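Local coordinates for extracellular sialidase/neuraminidase, putative (Aspergillus fumigatus, PDB 2XZI), which hydrolytically releases terminal sialic acid-type sugars from glycoconjugates, acting as a Kdnase that prefers the deaminated sugar Kdn, at residues Leu198-Met203 and Arg216-Gln221; Arg151-Thr156 and Arg205-Arg210; Gln234-Lys239 and Ala289-Leu294; Lys239-Asp244 and Ala269-Pro274. All coordinates share one frame; numbering follows the deposited sequence.

Contact 1 of 4, residues Leu198-Met203 and Arg216-Gln221; sequences LVIPAM and RTWSVQ. With NO2 (nitrite ion), chain H.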
# COMPACT_ATOMS: atom_id res chain seq x y z
N LEU A 198 -13.33 -7.99 -8.74
CA LEU A 198 -12.22 -7.24 -8.14
C LEU A 198 -12.74 -5.97 -7.50
O LEU A 198 -13.66 -5.34 -8.01
CB LEU A 198 -11.17 -6.87 -9.18
CG LEU A 198 -10.55 -8.02 -9.99
CD1 LEU A 198 -9.44 -7.50 -10.89
CD2 LEU A 198 -9.99 -9.08 -9.07
N VAL A 199 -12.15 -5.59 -6.37
CA VAL A 199 -12.49 -4.32 -5.74
C VAL A 199 -11.19 -3.61 -5.39
O VAL A 199 -10.33 -4.16 -4.67
CB VAL A 199 -13.34 -4.48 -4.45
CG1 VAL A 199 -13.75 -3.10 -3.93
CG2 VAL A 199 -14.57 -5.30 -4.71
N ILE A 200 -11.06 -2.40 -5.92
CA ILE A 200 -9.89 -1.54 -5.70
C ILE A 200 -10.34 -0.29 -4.96
O ILE A 200 -11.23 0.43 -5.43
CB ILE A 200 -9.20 -1.21 -7.05
CG1 ILE A 200 -8.76 -2.50 -7.79
CG2 ILE A 200 -8.02 -0.25 -6.84
CD1 ILE A 200 -9.87 -3.18 -8.66
N PRO A 201 -9.76 -0.03 -3.79
CA PRO A 201 -10.19 1.15 -3.04
C PRO A 201 -9.58 2.41 -3.60
O PRO A 201 -8.41 2.42 -3.98
CB PRO A 201 -9.67 0.88 -1.62
CG PRO A 201 -8.40 0.10 -1.85
CD PRO A 201 -8.68 -0.76 -3.09
N ALA A 202 -10.35 3.48 -3.63
CA ALA A 202 -9.89 4.78 -4.10
C ALA A 202 -10.55 5.91 -3.33
O ALA A 202 -11.43 5.68 -2.48
CB ALA A 202 -10.13 4.94 -5.60
N MET A 203 -10.12 7.13 -3.63
CA MET A 203 -10.69 8.30 -2.96
C MET A 203 -12.20 8.39 -3.27
O MET A 203 -12.59 8.41 -4.42
CB MET A 203 -9.98 9.56 -3.42
CG MET A 203 -10.68 10.85 -3.01
SD MET A 203 -9.62 12.26 -3.35
CE MET A 203 -10.81 13.58 -3.56
N ARG A 216 -10.99 -7.49 -17.39
CA ARG A 216 -12.13 -6.96 -16.65
C ARG A 216 -12.72 -5.71 -17.26
O ARG A 216 -12.02 -4.93 -17.90
CB ARG A 216 -11.71 -6.64 -15.21
CG ARG A 216 -11.17 -7.84 -14.43
CD ARG A 216 -12.21 -8.91 -14.13
NE ARG A 216 -11.68 -9.82 -13.15
CZ ARG A 216 -12.40 -10.50 -12.27
NH1 ARG A 216 -13.73 -10.39 -12.26
NH2 ARG A 216 -11.79 -11.29 -11.40
N THR A 217 -14.01 -5.54 -17.04
CA THR A 217 -14.64 -4.25 -17.26
C THR A 217 -14.77 -3.54 -15.91
O THR A 217 -15.09 -4.16 -14.89
CB THR A 217 -15.96 -4.39 -17.99
OG1 THR A 217 -16.79 -5.29 -17.27
CG2 THR A 217 -15.72 -4.96 -19.39
N TRP A 218 -14.49 -2.25 -15.92
CA TRP A 218 -14.40 -1.47 -14.70
C TRP A 218 -15.61 -0.58 -14.55
O TRP A 218 -16.16 -0.07 -15.54
CB TRP A 218 -13.13 -0.63 -14.66
CG TRP A 218 -11.88 -1.39 -14.97
CD1 TRP A 218 -11.17 -1.36 -16.15
CD2 TRP A 218 -11.19 -2.31 -14.12
NE1 TRP A 218 -10.09 -2.22 -16.08
CE2 TRP A 218 -10.08 -2.81 -14.84
CE3 TRP A 218 -11.41 -2.77 -12.81
CZ2 TRP A 218 -9.17 -3.73 -14.29
CZ3 TRP A 218 -10.50 -3.70 -12.26
CH2 TRP A 218 -9.40 -4.16 -13.01
N SER A 219 -16.03 -0.38 -13.30
CA SER A 219 -17.07 0.62 -13.01
C SER A 219 -16.77 1.26 -11.66
O SER A 219 -15.88 0.79 -10.92
CB SER A 219 -18.45 -0.03 -13.02
OG SER A 219 -18.54 -1.01 -12.03
N VAL A 220 -17.48 2.33 -11.34
CA VAL A 220 -17.25 3.06 -10.10
C VAL A 220 -18.42 2.89 -9.14
O VAL A 220 -19.59 3.11 -9.52
CB VAL A 220 -17.05 4.56 -10.36
CG1 VAL A 220 -16.91 5.32 -9.04
CG2 VAL A 220 -15.85 4.80 -11.26
N GLN A 221 -18.10 2.53 -7.91
CA GLN A 221 -19.06 2.52 -6.82
C GLN A 221 -18.78 3.72 -5.92
O GLN A 221 -17.78 3.74 -5.17
CB GLN A 221 -18.96 1.21 -6.03
CG GLN A 221 -19.87 1.17 -4.83
CD GLN A 221 -19.68 -0.07 -3.98
OE1 GLN A 221 -18.55 -0.46 -3.66
NE2 GLN A 221 -20.79 -0.67 -3.56
N NO2 H . -21.09 -0.79 -8.63
O1 NO2 H . -21.23 -1.98 -7.80
O2 NO2 H . -20.67 -1.16 -9.98
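Leu198 lies over one face of the Arg216 guanidinium, its CG 3.5 Å above the plane and set toward the rim, and the two side chains cross at about a right angle. Both branches share the work: CD2 comes to 3.7 Å from Arg216 NH2, while CD1 meets the Trp218 ring obliquely, 4.0 Å from its CH2. The arginine chain bends at its second torsion (chi2 -68°) and then runs on, bringing the guanidinium alongside Leu198; its charge is met by Asp110, with the carbonyl of Gly196 taking a further N-H. Ile200 reaches the same indole by its CD1, 3.7 Å from Trp218 CZ3, in an oblique approach. Trp218 begins its side chain across the direction of Leu198-Met203, and CG opposite the carbonyl carbon (chi1 -49°) carries the six-membered ring over to these methyls. Further along, Ser219 OG donates to nitrite O2 at 3.0 Å.

This is second-neighbour packing on one face of a propeller blade: strand 205-210 runs between strands 198-202 and 217-222, bonded to the first through Ile200 and Ile207. Tyr116 and Phe118 of strand 115-122 meet the Trp218 ring edge-to-face, joining this blade to the preceding one.

Contact 2 of 4, residues Arg151-Thr156 and Arg205-Arg210; sequences RHLYLT and RNIIGR. With NO2 (nitrite ion), chain H.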
# COMPACT_ATOMS: atom_id res chain seq x y z
N ARG A 151 -5.28 15.33 -10.89
CA ARG A 151 -4.74 13.99 -10.66
C ARG A 151 -5.42 13.00 -11.61
O ARG A 151 -6.66 12.94 -11.69
CB ARG A 151 -4.89 13.60 -9.20
CG ARG A 151 -3.98 14.41 -8.29
CD ARG A 151 -2.66 13.68 -8.05
NE ARG A 151 -2.87 12.60 -7.08
CZ ARG A 151 -1.92 11.79 -6.63
NH1 ARG A 151 -0.68 11.89 -7.10
NH2 ARG A 151 -2.23 10.88 -5.72
N HIS A 152 -4.60 12.22 -12.31
CA HIS A 152 -5.08 11.18 -13.25
C HIS A 152 -5.01 9.82 -12.60
O HIS A 152 -4.30 9.64 -11.62
CB HIS A 152 -4.25 11.18 -14.53
CG HIS A 152 -4.47 12.39 -15.39
ND1 HIS A 152 -4.81 12.29 -16.72
CD2 HIS A 152 -4.39 13.71 -15.11
CE1 HIS A 152 -4.95 13.51 -17.22
NE2 HIS A 152 -4.69 14.39 -16.27
N LEU A 153 -5.77 8.88 -13.15
CA LEU A 153 -5.79 7.50 -12.73
C LEU A 153 -5.36 6.66 -13.91
O LEU A 153 -5.98 6.71 -14.99
CB LEU A 153 -7.20 7.09 -12.28
CG LEU A 153 -7.35 5.63 -11.86
CD1 LEU A 153 -6.77 5.46 -10.47
CD2 LEU A 153 -8.78 5.21 -11.85
N TYR A 154 -4.28 5.92 -13.72
CA TYR A 154 -3.70 5.07 -14.74
C TYR A 154 -3.78 3.60 -14.37
O TYR A 154 -3.82 3.24 -13.19
CB TYR A 154 -2.24 5.46 -14.91
CG TYR A 154 -2.02 6.60 -15.89
CD1 TYR A 154 -2.05 7.94 -15.47
CD2 TYR A 154 -1.77 6.35 -17.23
CE1 TYR A 154 -1.80 8.98 -16.38
CE2 TYR A 154 -1.53 7.39 -18.14
CZ TYR A 154 -1.56 8.69 -17.71
OH TYR A 154 -1.31 9.71 -18.62
N LEU A 155 -3.77 2.75 -15.39
CA LEU A 155 -3.73 1.31 -15.19
C LEU A 155 -2.66 0.67 -16.06
O LEU A 155 -2.64 0.88 -17.28
CB LEU A 155 -5.09 0.68 -15.49
CG LEU A 155 -5.20 -0.83 -15.34
CD1 LEU A 155 -5.01 -1.29 -13.88
CD2 LEU A 155 -6.53 -1.34 -15.90
N THR A 156 -1.79 -0.11 -15.43
CA THR A 156 -0.87 -0.97 -16.16
C THR A 156 -1.09 -2.41 -15.68
O THR A 156 -1.73 -2.64 -14.64
CB THR A 156 0.60 -0.51 -15.99
OG1 THR A 156 1.48 -1.46 -16.61
CG2 THR A 156 0.97 -0.40 -14.51
N ARG A 205 -14.57 6.34 -3.37
CA ARG A 205 -15.18 5.35 -4.26
C ARG A 205 -14.40 4.05 -4.25
O ARG A 205 -13.22 4.04 -3.90
CB ARG A 205 -15.22 5.90 -5.69
CG ARG A 205 -13.87 5.95 -6.42
CD ARG A 205 -13.92 7.04 -7.48
NE ARG A 205 -12.77 7.07 -8.40
CZ ARG A 205 -11.58 7.62 -8.16
NH1 ARG A 205 -11.28 8.14 -6.98
NH2 ARG A 205 -10.68 7.64 -9.14
N ASN A 206 -15.07 2.96 -4.62
CA ASN A 206 -14.38 1.73 -5.02
C ASN A 206 -14.42 1.62 -6.54
O ASN A 206 -15.38 2.04 -7.18
CB ASN A 206 -15.04 0.49 -4.45
CG ASN A 206 -14.98 0.42 -2.95
OD1 ASN A 206 -13.96 0.74 -2.34
ND2 ASN A 206 -16.06 -0.07 -2.35
N ILE A 207 -13.36 1.05 -7.10
CA ILE A 207 -13.36 0.67 -8.51
C ILE A 207 -13.64 -0.82 -8.55
O ILE A 207 -12.98 -1.60 -7.87
CB ILE A 207 -12.01 1.02 -9.17
CG1 ILE A 207 -11.84 2.53 -9.22
CG2 ILE A 207 -11.94 0.46 -10.59
CD1 ILE A 207 -10.41 3.00 -9.35
N ILE A 208 -14.65 -1.22 -9.31
CA ILE A 208 -15.07 -2.61 -9.35
C ILE A 208 -14.74 -3.21 -10.71
O ILE A 208 -15.06 -2.62 -11.75
CB ILE A 208 -16.59 -2.74 -9.13
CG1 ILE A 208 -17.07 -1.84 -7.98
CG2 ILE A 208 -16.98 -4.21 -8.97
CD1 ILE A 208 -16.46 -2.13 -6.58
N GLY A 209 -14.10 -4.38 -10.68
CA GLY A 209 -13.79 -5.11 -11.90
C GLY A 209 -14.68 -6.32 -11.99
O GLY A 209 -14.77 -7.10 -11.05
N ARG A 210 -15.32 -6.47 -13.15
CA ARG A 210 -16.20 -7.60 -13.41
C ARG A 210 -15.82 -8.30 -14.71
O ARG A 210 -15.15 -7.72 -15.57
CB ARG A 210 -17.66 -7.14 -13.46
CG ARG A 210 -18.21 -6.70 -12.10
CD ARG A 210 -19.71 -6.40 -12.22
NE ARG A 210 -20.35 -6.08 -10.95
CZ ARG A 210 -20.38 -4.86 -10.42
NH1 ARG A 210 -19.73 -3.86 -11.01
NH2 ARG A 210 -21.03 -4.63 -9.29
N NO2 H . -21.09 -0.79 -8.63
O1 NO2 H . -21.23 -1.98 -7.80
O2 NO2 H . -20.67 -1.16 -9.98
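The guanidinium of Arg205 meets Leu153 obliquely, with the leucine CD2 4.1 Å from Arg205 NH2, the two side chains coming from opposite directions. Its polar edge is engaged elsewhere: NH1 forms a salt bridge with Asp183 and also bonds the carbonyl of Met203, and NE bonds that of Leu175. Held on several sides, the group is probably fixed in rotation.

The second flat group, the guanidinium of Arg210, lies on the opposite face of the strand from Arg205 and Ile207. One face is lined by Ile208 CG2, 3.4 Å above the plane and toward the rim, while the nitrite N lies in plane at the edge. Two roughly parallel bonds hold the ion, Arg210 NH1 to O2 and the straighter NH2 to O1 (170°), both at 3.0 Å. The ion probably comes from the crystallisation liquor.

The apolar centre of the contact is Leu153 against Ile207, tip to tip, with CD2 and CD1 3.7 Å apart. Leu153 sends CG away from its backbone N (chi1 178°), which directs CD2 toward the neighbouring sheet.

The contact joins two successive four-stranded antiparallel sheets, blades of the sialidase propeller. Strand 152-158 belongs to one and strand 205-210 to the next; Leu175 of helix 172-175 touches both Leu153 and Ile207, and Trp218 of strand 217-222 packs on Ile207 and Leu155.

Contact 3 of 4, residues Gln234-Lys239 and Ala289-Leu294; sequences QTPDGK and ARTIFL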
# COMPACT_ATOMS: atom_id res chain seq x y z
N GLN A 234 -12.64 -8.23 2.31
CA GLN A 234 -13.86 -9.00 2.42
C GLN A 234 -13.76 -9.74 3.74
O GLN A 234 -12.83 -10.50 3.97
CB GLN A 234 -13.98 -9.98 1.27
CG GLN A 234 -15.36 -10.60 1.17
CD GLN A 234 -15.50 -11.59 0.03
OE1 GLN A 234 -14.52 -12.07 -0.55
NE2 GLN A 234 -16.75 -11.91 -0.28
N THR A 235 -14.71 -9.45 4.62
CA THR A 235 -14.72 -10.00 5.97
C THR A 235 -15.22 -11.45 5.92
O THR A 235 -15.71 -11.89 4.88
CB THR A 235 -15.52 -9.09 6.95
OG1 THR A 235 -16.74 -8.67 6.34
CG2 THR A 235 -14.69 -7.85 7.26
N PRO A 236 -15.03 -12.22 7.01
CA PRO A 236 -15.40 -13.63 6.93
C PRO A 236 -16.87 -13.87 6.58
O PRO A 236 -17.17 -14.87 5.94
CB PRO A 236 -15.05 -14.16 8.33
CG PRO A 236 -13.90 -13.27 8.76
CD PRO A 236 -14.29 -11.92 8.25
N ASP A 237 -17.76 -12.95 6.97
CA ASP A 237 -19.17 -13.01 6.56
C ASP A 237 -19.44 -12.79 5.06
O ASP A 237 -20.58 -12.92 4.61
CB ASP A 237 -20.04 -12.08 7.44
CG ASP A 237 -19.67 -10.60 7.28
OD1 ASP A 237 -18.83 -10.27 6.42
OD2 ASP A 237 -20.20 -9.74 8.03
N GLY A 238 -18.39 -12.47 4.29
CA GLY A 238 -18.50 -12.27 2.83
C GLY A 238 -18.83 -10.84 2.43
O GLY A 238 -18.84 -10.50 1.24
N LYS A 239 -19.10 -10.00 3.42
CA LYS A 239 -19.40 -8.59 3.20
C LYS A 239 -18.10 -7.80 2.93
O LYS A 239 -17.00 -8.32 3.15
CB LYS A 239 -20.20 -8.02 4.36
CG LYS A 239 -21.58 -8.69 4.53
CD LYS A 239 -22.60 -7.71 5.10
CE LYS A 239 -24.01 -8.32 5.10
NZ LYS A 239 -25.05 -7.35 5.61
N ALA A 289 -11.48 -18.04 11.28
CA ALA A 289 -11.30 -17.03 10.24
C ALA A 289 -10.59 -15.81 10.80
O ALA A 289 -10.86 -15.41 11.94
CB ALA A 289 -12.63 -16.65 9.65
N ARG A 290 -9.68 -15.23 10.02
CA ARG A 290 -8.87 -14.10 10.50
C ARG A 290 -8.74 -12.99 9.46
O ARG A 290 -8.50 -13.26 8.27
CB ARG A 290 -7.47 -14.58 10.90
CG ARG A 290 -7.44 -15.70 11.98
CD ARG A 290 -6.00 -16.06 12.33
NE ARG A 290 -5.77 -17.39 12.91
CZ ARG A 290 -5.63 -18.52 12.22
NH1 ARG A 290 -5.77 -18.54 10.89
NH2 ARG A 290 -5.36 -19.64 12.85
N THR A 291 -8.87 -11.74 9.93
CA THR A 291 -8.53 -10.55 9.19
C THR A 291 -7.37 -9.93 9.94
O THR A 291 -7.37 -9.89 11.18
CB THR A 291 -9.69 -9.55 9.14
OG1 THR A 291 -10.87 -10.17 8.61
CG2 THR A 291 -9.37 -8.35 8.26
N ILE A 292 -6.37 -9.47 9.18
CA ILE A 292 -5.18 -8.81 9.71
C ILE A 292 -5.24 -7.30 9.40
O ILE A 292 -5.67 -6.90 8.31
CB ILE A 292 -3.87 -9.40 9.09
CG1 ILE A 292 -3.91 -10.93 8.92
CG2 ILE A 292 -2.65 -8.91 9.87
CD1 ILE A 292 -4.09 -11.75 10.23
N PHE A 293 -4.83 -6.48 10.36
CA PHE A 293 -4.77 -5.03 10.17
C PHE A 293 -3.42 -4.49 10.64
O PHE A 293 -2.86 -4.98 11.63
CB PHE A 293 -5.91 -4.33 10.92
CG PHE A 293 -5.94 -2.85 10.71
CD1 PHE A 293 -6.35 -2.31 9.49
CD2 PHE A 293 -5.51 -1.97 11.71
CE1 PHE A 293 -6.37 -0.94 9.27
CE2 PHE A 293 -5.51 -0.59 11.49
CZ PHE A 293 -5.95 -0.07 10.26
N LEU A 294 -2.90 -3.48 9.94
CA LEU A 294 -1.63 -2.86 10.28
C LEU A 294 -1.71 -1.36 10.08
O LEU A 294 -2.12 -0.88 9.02
CB LEU A 294 -0.53 -3.42 9.37
CG LEU A 294 0.89 -2.87 9.51
CD1 LEU A 294 1.48 -2.97 10.91
CD2 LEU A 294 1.76 -3.64 8.51
O HOH W 1 -11.21 -11.50 6.23
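Pro236, at the second position of a type I beta turn from Thr235 to Gly238, presses its ring against Ala289 at the start of strand 290-294, joining two neighbouring blades of the propeller. The alanine methyl sits against the outer part of the proline ring, with CB 3.7 Å from both CB and CG of Pro236. Thr291 approaches the same ring obliquely from another direction, its OG1 3.9 Å from Pro236 CD. Its first torsion (chi1 -55°) sets OG1 beside the backbone N, on the side facing the turn, where a water donates to it and to the carbonyl O of Gln234. This water is the polar link between the two segments, which share no direct hydrogen bond.

The hairpin turn between strands 230-234 and 240-244 is stiffened from within. Gly238 N closes it on Thr235 O, and Thr235 N bonds Lys239 O. Gln234 extends its side chain across the loop so that NE2 donates to Gly238 O along a nearly straight line (173°), the acceptor lying in the amide plane. Gly238 takes a positive phi (89°) at the end of the turn. Outside the turn, Arg282 bonds Gln234 O, and the backbone of Asp237 bonds that of Ala313.

Asp237 curls back over the turn and makes an Asx turn. Its OD1 is gripped from opposite faces of the carboxylate plane: Lys239 N donates at 3.0 Å from above the plane, and Thr235 OG1 lies 2.6 Å away on the syn side.

Contact 4 of 4, residues Lys239-Asp244 and Ala269-Pro274; sequences KLYRND and AGLPDP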
# COMPACT_ATOMS: atom_id res chain seq x y z
N LYS A 239 -19.10 -10.00 3.42
CA LYS A 239 -19.40 -8.59 3.20
C LYS A 239 -18.10 -7.80 2.93
O LYS A 239 -17.00 -8.32 3.15
CB LYS A 239 -20.20 -8.02 4.36
CG LYS A 239 -21.58 -8.69 4.53
CD LYS A 239 -22.60 -7.71 5.10
CE LYS A 239 -24.01 -8.32 5.10
NZ LYS A 239 -25.05 -7.35 5.61
N LEU A 240 -18.24 -6.57 2.45
CA LEU A 240 -17.10 -5.67 2.21
C LEU A 240 -16.91 -4.76 3.40
O LEU A 240 -17.86 -4.41 4.10
CB LEU A 240 -17.30 -4.82 0.96
CG LEU A 240 -17.48 -5.56 -0.38
CD1 LEU A 240 -17.72 -4.60 -1.54
CD2 LEU A 240 -16.28 -6.46 -0.66
N TYR A 241 -15.67 -4.33 3.58
CA TYR A 241 -15.26 -3.52 4.73
C TYR A 241 -14.26 -2.51 4.22
O TYR A 241 -13.20 -2.91 3.71
CB TYR A 241 -14.65 -4.48 5.78
CG TYR A 241 -13.86 -3.92 6.96
CD1 TYR A 241 -12.50 -3.66 6.84
CD2 TYR A 241 -14.45 -3.76 8.21
CE1 TYR A 241 -11.76 -3.22 7.92
CE2 TYR A 241 -13.71 -3.31 9.31
CZ TYR A 241 -12.37 -3.04 9.15
OH TYR A 241 -11.62 -2.58 10.22
N ARG A 242 -14.60 -1.21 4.30
CA ARG A 242 -13.66 -0.13 4.03
C ARG A 242 -13.09 0.36 5.35
O ARG A 242 -13.83 0.56 6.32
CB ARG A 242 -14.31 1.06 3.31
CG ARG A 242 -14.50 0.91 1.80
CD ARG A 242 -13.22 1.22 0.97
NE ARG A 242 -12.71 2.60 1.08
CZ ARG A 242 -12.50 3.43 0.05
NH1 ARG A 242 -12.75 3.06 -1.20
NH2 ARG A 242 -12.04 4.66 0.28
N ASN A 243 -11.77 0.53 5.39
CA ASN A 243 -11.09 1.05 6.57
C ASN A 243 -10.14 2.13 6.08
O ASN A 243 -9.10 1.85 5.47
CB ASN A 243 -10.40 -0.10 7.32
CG ASN A 243 -9.66 0.36 8.56
OD1 ASN A 243 -8.97 1.38 8.55
ND2 ASN A 243 -9.78 -0.41 9.64
N ASP A 244 -10.54 3.38 6.27
CA ASP A 244 -9.90 4.52 5.62
C ASP A 244 -9.12 5.36 6.61
O ASP A 244 -9.44 5.43 7.81
CB ASP A 244 -10.97 5.40 4.96
CG ASP A 244 -11.57 4.79 3.70
OD1 ASP A 244 -11.40 3.58 3.47
OD2 ASP A 244 -12.24 5.52 2.95
N ALA A 269 -13.20 3.24 17.41
CA ALA A 269 -12.48 3.65 18.62
C ALA A 269 -11.41 2.64 19.05
O ALA A 269 -10.55 2.95 19.87
CB ALA A 269 -13.48 3.93 19.76
N GLY A 270 -11.47 1.43 18.48
CA GLY A 270 -10.49 0.38 18.76
C GLY A 270 -9.21 0.53 17.94
O GLY A 270 -8.22 -0.17 18.20
N LEU A 271 -9.22 1.45 16.97
CA LEU A 271 -8.11 1.62 16.02
C LEU A 271 -7.63 3.08 15.91
O LEU A 271 -7.94 3.77 14.94
CB LEU A 271 -8.49 1.07 14.63
CG LEU A 271 -8.86 -0.41 14.52
CD1 LEU A 271 -9.34 -0.72 13.10
CD2 LEU A 271 -7.69 -1.33 14.95
N PRO A 272 -6.88 3.55 16.92
CA PRO A 272 -6.27 4.87 16.83
C PRO A 272 -5.39 4.99 15.58
O PRO A 272 -4.80 4.00 15.13
CB PRO A 272 -5.44 4.95 18.13
CG PRO A 272 -5.17 3.53 18.49
CD PRO A 272 -6.42 2.81 18.11
N ASP A 273 -5.34 6.19 15.01
CA ASP A 273 -4.57 6.43 13.79
C ASP A 273 -4.18 7.90 13.79
O ASP A 273 -4.97 8.75 14.21
CB ASP A 273 -5.44 6.11 12.57
CG ASP A 273 -4.67 6.26 11.27
OD1 ASP A 273 -4.61 7.39 10.73
OD2 ASP A 273 -4.10 5.25 10.80
N PRO A 274 -2.96 8.24 13.31
CA PRO A 274 -2.47 9.62 13.36
C PRO A 274 -2.72 10.37 12.05
O PRO A 274 -2.01 11.32 11.76
CB PRO A 274 -0.97 9.43 13.61
CG PRO A 274 -0.65 8.18 12.77
CD PRO A 274 -1.89 7.30 12.92
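Leu271 touches strand 240-244 through one methyl, CD1, which lies 3.5 Å from Asn243 ND2 and 4.1 Å from Tyr241 OH. The phenol comes from the opposite direction to the leucine, whereas the amide crosses it obliquely. These van der Waals touches are the whole of the contact between the two segments: an apolar methyl set against the polar ends of two side chains.

Hydrogen bonding within the strand holds those ends in place. Asn243 ND2 donates to Tyr241 OH at 2.9 Å, with the oxygen 9° out of the amide plane. Tyr241 and Asn243, two residues apart and so on the same face of the strand, both carry CG opposite the backbone N (chi1 167° for the tyrosine), which brings phenol and amide together. The other end of the amide, OD1, accepts from Arg252 NE, so the side chain is held at both ends and its rotation is probably fixed.

Charged groups occupy the other face. Arg242 grips Asp244 side-on in a two-bond salt bridge, NE to OD1 at 2.9 Å through the syn lone pair and NH2 to OD2 at 2.8 Å. Asp244 OD2 also accepts from Gly227 N.

Strand 240-244 pairs with 230-234 and 250-258, and strand 272-273 adds to 250-258 beyond the corner at 269-271. The contact therefore reaches past strand 250-258, where the backbone of Arg252 bonds that of Leu271, and its side chain forms a salt bridge with Asp273.

In the fold
The four contacts sample successive antiparallel sheets of the sialidase beta-propeller. Contacts 1 and 2 cross along the chain, and their centres lie 5 Å apart: contact 1 joins strands 198-202 and 217-222 across strand 205-210, while contact 2 ties 205-210 to the preceding sheet, and both reach the nitrite ion. Contact 4 is nested in the loop closed by contact 3, centres 12 Å apart; they share Lys239, and Phe293 packs on Asn243 and Leu271. Centres of the two pairs lie about 19 to 23 Å apart, yet Arg242 bridges contact 4 to Ala202, Arg205 and Asn206. Blade thus follows blade around the propeller, the scaffold of the sugar-binding site.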